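Local coordinates for viral structural protein 4 (Bombyx mori cytoplasmic polyhedrosis virus, PDB 6TZ0) that binds GTP through a probable P-loop and accompanies the viral RNA-dependent RNA polymerase, in whose transcription it probably assists, at residues K444-M449 against Y534-P539. Residues are numbered along the deposited sequence; the frame is centred on the assembly and turned at random.
Sequences KKIKMM and YYRLLP
Arg-536 of helix 524-537 reaches across to Ile-446 and Met-449, which lie on one side of helix 442-457, and it supplies the second helix's whole share of the contact. The nearest backbone pair, the CA atoms of Met-449 and Arg-536, is 8.5 Å apart, a gap bridged by side chains. The arginine covers it because its chi1 of -175° turns CG away from the backbone N and the chain then runs extended from CG to NE.

Van der Waals contacts are of two sorts. On the aliphatic part, SD of Met-449 rests 3.7 Å from CD of Arg-536, sulfur against a methylene. Against the guanidinium, CB of Met-449 lies 3.8 Å from NH1 of Arg-536, and Ile-446, crossing the arginine at about a right angle, brings CG2 to 3.4 Å from NH2 of Arg-536. Both carbons come in obliquely to the group.

No hydrogen bond joins the two segments. NH2 of Arg-536 forms a salt bridge with OD1 of Asp-450, the residue just after 444-449; the side chain also packs on Asn-453 and on Thr-367 of the polymerase chain.

The contact joins helix 442-457 to helix 524-537, which leads to edge strand 543-545 of the parallel sheet. The Arg-536 side chain is about 11 Å from that of Lys-355, which binds GTP in another structure of this protein, though none is bound to this chain here. With 162 Å² buried, the contact rests on van der Waals packing along the arginine, and the charge pair with Asp-450 probably holds its end.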
ATOM      1  N   LYS B 444      43.430   6.181  -1.607  1.00 40.69           N
ATOM      2  CA  LYS B 444      43.940   6.849  -2.795  1.00 40.69           C
ATOM      3  C   LYS B 444      43.232   6.373  -4.056  1.00 40.69           C
ATOM      4  O   LYS B 444      43.026   7.160  -4.985  1.00 40.69           O
ATOM      5  CB  LYS B 444      45.443   6.604  -2.899  1.00 40.69           C
ATOM      6  CG  LYS B 444      46.148   7.417  -3.955  1.00 40.69           C
ATOM      7  CD  LYS B 444      46.119   8.885  -3.600  1.00 40.69           C
ATOM      8  CE  LYS B 444      46.903   9.138  -2.325  1.00 40.69           C
ATOM      9  NZ  LYS B 444      48.355   8.864  -2.506  1.00 40.69           N
ATOM     10  N   LYS B 445      42.836   5.100  -4.099  1.00 37.37           N
ATOM     11  CA  LYS B 445      42.107   4.584  -5.252  1.00 37.37           C
ATOM     12  C   LYS B 445      40.663   5.065  -5.254  1.00 37.37           C
ATOM     13  O   LYS B 445      40.132   5.438  -6.305  1.00 37.37           O
ATOM     14  CB  LYS B 445      42.157   3.062  -5.256  1.00 37.37           C
ATOM     15  CG  LYS B 445      43.530   2.486  -5.499  1.00 37.37           C
ATOM     16  CD  LYS B 445      43.482   0.976  -5.502  1.00 37.37           C
ATOM     17  CE  LYS B 445      44.839   0.395  -5.782  1.00 37.37           C
ATOM     18  NZ  LYS B 445      44.802  -1.082  -5.808  1.00 37.37           N
ATOM     19  N   ILE B 446      40.015   5.050  -4.085  1.00 35.77           N
ATOM     20  CA  ILE B 446      38.623   5.477  -3.964  1.00 35.77           C
ATOM     21  C   ILE B 446      38.470   6.968  -4.260  1.00 35.77           C
ATOM     22  O   ILE B 446      37.454   7.394  -4.835  1.00 35.77           O
ATOM     23  CB  ILE B 446      38.110   5.081  -2.564  1.00 35.77           C
ATOM     24  CG1 ILE B 446      37.973   3.564  -2.471  1.00 35.77           C
ATOM     25  CG2 ILE B 446      36.799   5.744  -2.195  1.00 35.77           C
ATOM     26  CD1 ILE B 446      37.675   3.078  -1.081  1.00 35.77           C
ATOM     27  N   LYS B 447      39.495   7.769  -3.952  1.00 38.69           N
ATOM     28  CA  LYS B 447      39.465   9.192  -4.278  1.00 38.69           C
ATOM     29  C   LYS B 447      39.446   9.431  -5.788  1.00 38.69           C
ATOM     30  O   LYS B 447      38.867  10.418  -6.252  1.00 38.69           O
ATOM     31  CB  LYS B 447      40.666   9.881  -3.628  1.00 38.69           C
ATOM     32  CG  LYS B 447      40.711  11.392  -3.751  1.00 38.69           C
ATOM     33  CD  LYS B 447      41.883  11.967  -2.970  1.00 38.69           C
ATOM     34  CE  LYS B 447      42.042  13.461  -3.219  1.00 38.69           C
ATOM     35  NZ  LYS B 447      40.886  14.233  -2.687  1.00 38.69           N
ATOM     36  N   MET B 448      40.027   8.522  -6.569  1.00 37.16           N
ATOM     37  CA  MET B 448      39.988   8.601  -8.022  1.00 37.16           C
ATOM     38  C   MET B 448      38.727   7.977  -8.606  1.00 37.16           C
ATOM     39  O   MET B 448      38.210   8.451  -9.629  1.00 37.16           O
ATOM     40  CB  MET B 448      41.215   7.902  -8.599  1.00 37.16           C
ATOM     41  CG  MET B 448      42.516   8.466  -8.098  1.00 37.16           C
ATOM     42  SD  MET B 448      43.909   7.493  -8.671  1.00 37.16           S
ATOM     43  CE  MET B 448      43.912   7.968 -10.385  1.00 37.16           C
ATOM     44  N   MET B 449      38.217   6.925  -7.969  1.00 34.28           N
ATOM     45  CA  MET B 449      36.970   6.324  -8.419  1.00 34.28           C
ATOM     46  C   MET B 449      35.775   7.232  -8.182  1.00 34.28           C
ATOM     47  O   MET B 449      34.776   7.108  -8.891  1.00 34.28           O
ATOM     48  CB  MET B 449      36.738   4.991  -7.721  1.00 34.28           C
ATOM     49  CG  MET B 449      37.789   3.969  -8.026  1.00 34.28           C
ATOM     50  SD  MET B 449      37.544   2.447  -7.120  1.00 34.28           S
ATOM     51  CE  MET B 449      39.136   1.700  -7.382  1.00 34.28           C
ATOM     52  N   TYR B 534      33.853  -0.363 -11.755  1.00 27.00           N
ATOM     53  CA  TYR B 534      32.599  -1.053 -12.024  1.00 27.00           C
ATOM     54  C   TYR B 534      32.279  -2.073 -10.945  1.00 27.00           C
ATOM     55  O   TYR B 534      31.104  -2.274 -10.632  1.00 27.00           O
ATOM     56  CB  TYR B 534      32.660  -1.734 -13.387  1.00 27.00           C
ATOM     57  CG  TYR B 534      32.717  -0.793 -14.560  1.00 27.00           C
ATOM     58  CD1 TYR B 534      32.261   0.512 -14.460  1.00 27.00           C
ATOM     59  CD2 TYR B 534      33.264  -1.205 -15.764  1.00 27.00           C
ATOM     60  CE1 TYR B 534      32.327   1.365 -15.534  1.00 27.00           C
ATOM     61  CE2 TYR B 534      33.341  -0.359 -16.836  1.00 27.00           C
ATOM     62  CZ  TYR B 534      32.871   0.924 -16.718  1.00 27.00           C
ATOM     63  OH  TYR B 534      32.942   1.769 -17.794  1.00 27.00           O
ATOM     64  N   TYR B 535      33.303  -2.710 -10.365  1.00 26.44           N
ATOM     65  CA  TYR B 535      33.092  -3.580  -9.214  1.00 26.44           C
ATOM     66  C   TYR B 535      32.554  -2.801  -8.026  1.00 26.44           C
ATOM     67  O   TYR B 535      31.660  -3.276  -7.318  1.00 26.44           O
ATOM     68  CB  TYR B 535      34.397  -4.281  -8.837  1.00 26.44           C
ATOM     69  CG  TYR B 535      34.283  -5.088  -7.568  1.00 26.44           C
ATOM     70  CD1 TYR B 535      33.603  -6.293  -7.555  1.00 26.44           C
ATOM     71  CD2 TYR B 535      34.847  -4.639  -6.381  1.00 26.44           C
ATOM     72  CE1 TYR B 535      33.486  -7.027  -6.401  1.00 26.44           C
ATOM     73  CE2 TYR B 535      34.729  -5.363  -5.224  1.00 26.44           C
ATOM     74  CZ  TYR B 535      34.048  -6.557  -5.238  1.00 26.44           C
ATOM     75  OH  TYR B 535      33.932  -7.292  -4.084  1.00 26.44           O
ATOM     76  N   ARG B 536      33.079  -1.595  -7.802  1.00 27.22           N
ATOM     77  CA  ARG B 536      32.573  -0.742  -6.735  1.00 27.22           C
ATOM     78  C   ARG B 536      31.147  -0.272  -7.008  1.00 27.22           C
ATOM     79  O   ARG B 536      30.433   0.094  -6.073  1.00 27.22           O
ATOM     80  CB  ARG B 536      33.544   0.434  -6.544  1.00 27.22           C
ATOM     81  CG  ARG B 536      33.266   1.395  -5.391  1.00 27.22           C
ATOM     82  CD  ARG B 536      34.441   2.328  -5.178  1.00 27.22           C
ATOM     83  NE  ARG B 536      34.205   3.314  -4.131  1.00 27.22           N
ATOM     84  CZ  ARG B 536      33.798   4.555  -4.360  1.00 27.22           C
ATOM     85  NH1 ARG B 536      33.600   4.966  -5.598  1.00 27.22           N
ATOM     86  NH2 ARG B 536      33.601   5.388  -3.352  1.00 27.22           N
ATOM     87  N   LEU B 537      30.693  -0.314  -8.256  1.00 25.93           N
ATOM     88  CA  LEU B 537      29.307   0.024  -8.542  1.00 25.93           C
ATOM     89  C   LEU B 537      28.398  -1.179  -8.791  1.00 25.93           C
ATOM     90  O   LEU B 537      27.203  -0.983  -9.016  1.00 25.93           O
ATOM     91  CB  LEU B 537      29.239   0.958  -9.740  1.00 25.93           C
ATOM     92  CG  LEU B 537      29.796   2.354  -9.572  1.00 25.93           C
ATOM     93  CD1 LEU B 537      29.769   3.011 -10.911  1.00 25.93           C
ATOM     94  CD2 LEU B 537      28.956   3.109  -8.567  1.00 25.93           C
ATOM     95  N   LEU B 538      28.913  -2.406  -8.760  1.00 24.25           N
ATOM     96  CA  LEU B 538      28.115  -3.597  -9.060  1.00 24.25           C
ATOM     97  C   LEU B 538      28.194  -4.610  -7.926  1.00 24.25           C
ATOM     98  O   LEU B 538      29.151  -5.400  -7.858  1.00 24.25           O
ATOM     99  CB  LEU B 538      28.564  -4.247 -10.366  1.00 24.25           C
ATOM    100  CG  LEU B 538      27.887  -5.518 -10.903  1.00 24.25           C
ATOM    101  CD1 LEU B 538      26.450  -5.282 -11.289  1.00 24.25           C
ATOM    102  CD2 LEU B 538      28.648  -6.088 -12.078  1.00 24.25           C
ATOM    103  N   PRO B 539      27.225  -4.628  -7.025  1.00 24.72           N
ATOM    104  CA  PRO B 539      27.086  -5.739  -6.085  1.00 24.72           C
ATOM    105  C   PRO B 539      26.419  -6.930  -6.762  1.00 24.72           C
ATOM    106  O   PRO B 539      26.092  -6.905  -7.944  1.00 24.72           O
ATOM    107  CB  PRO B 539      26.184  -5.168  -4.997  1.00 24.72           C
ATOM    108  CG  PRO B 539      26.263  -3.731  -5.151  1.00 24.72           C
ATOM    109  CD  PRO B 539      26.455  -3.460  -6.587  1.00 24.72           C
TER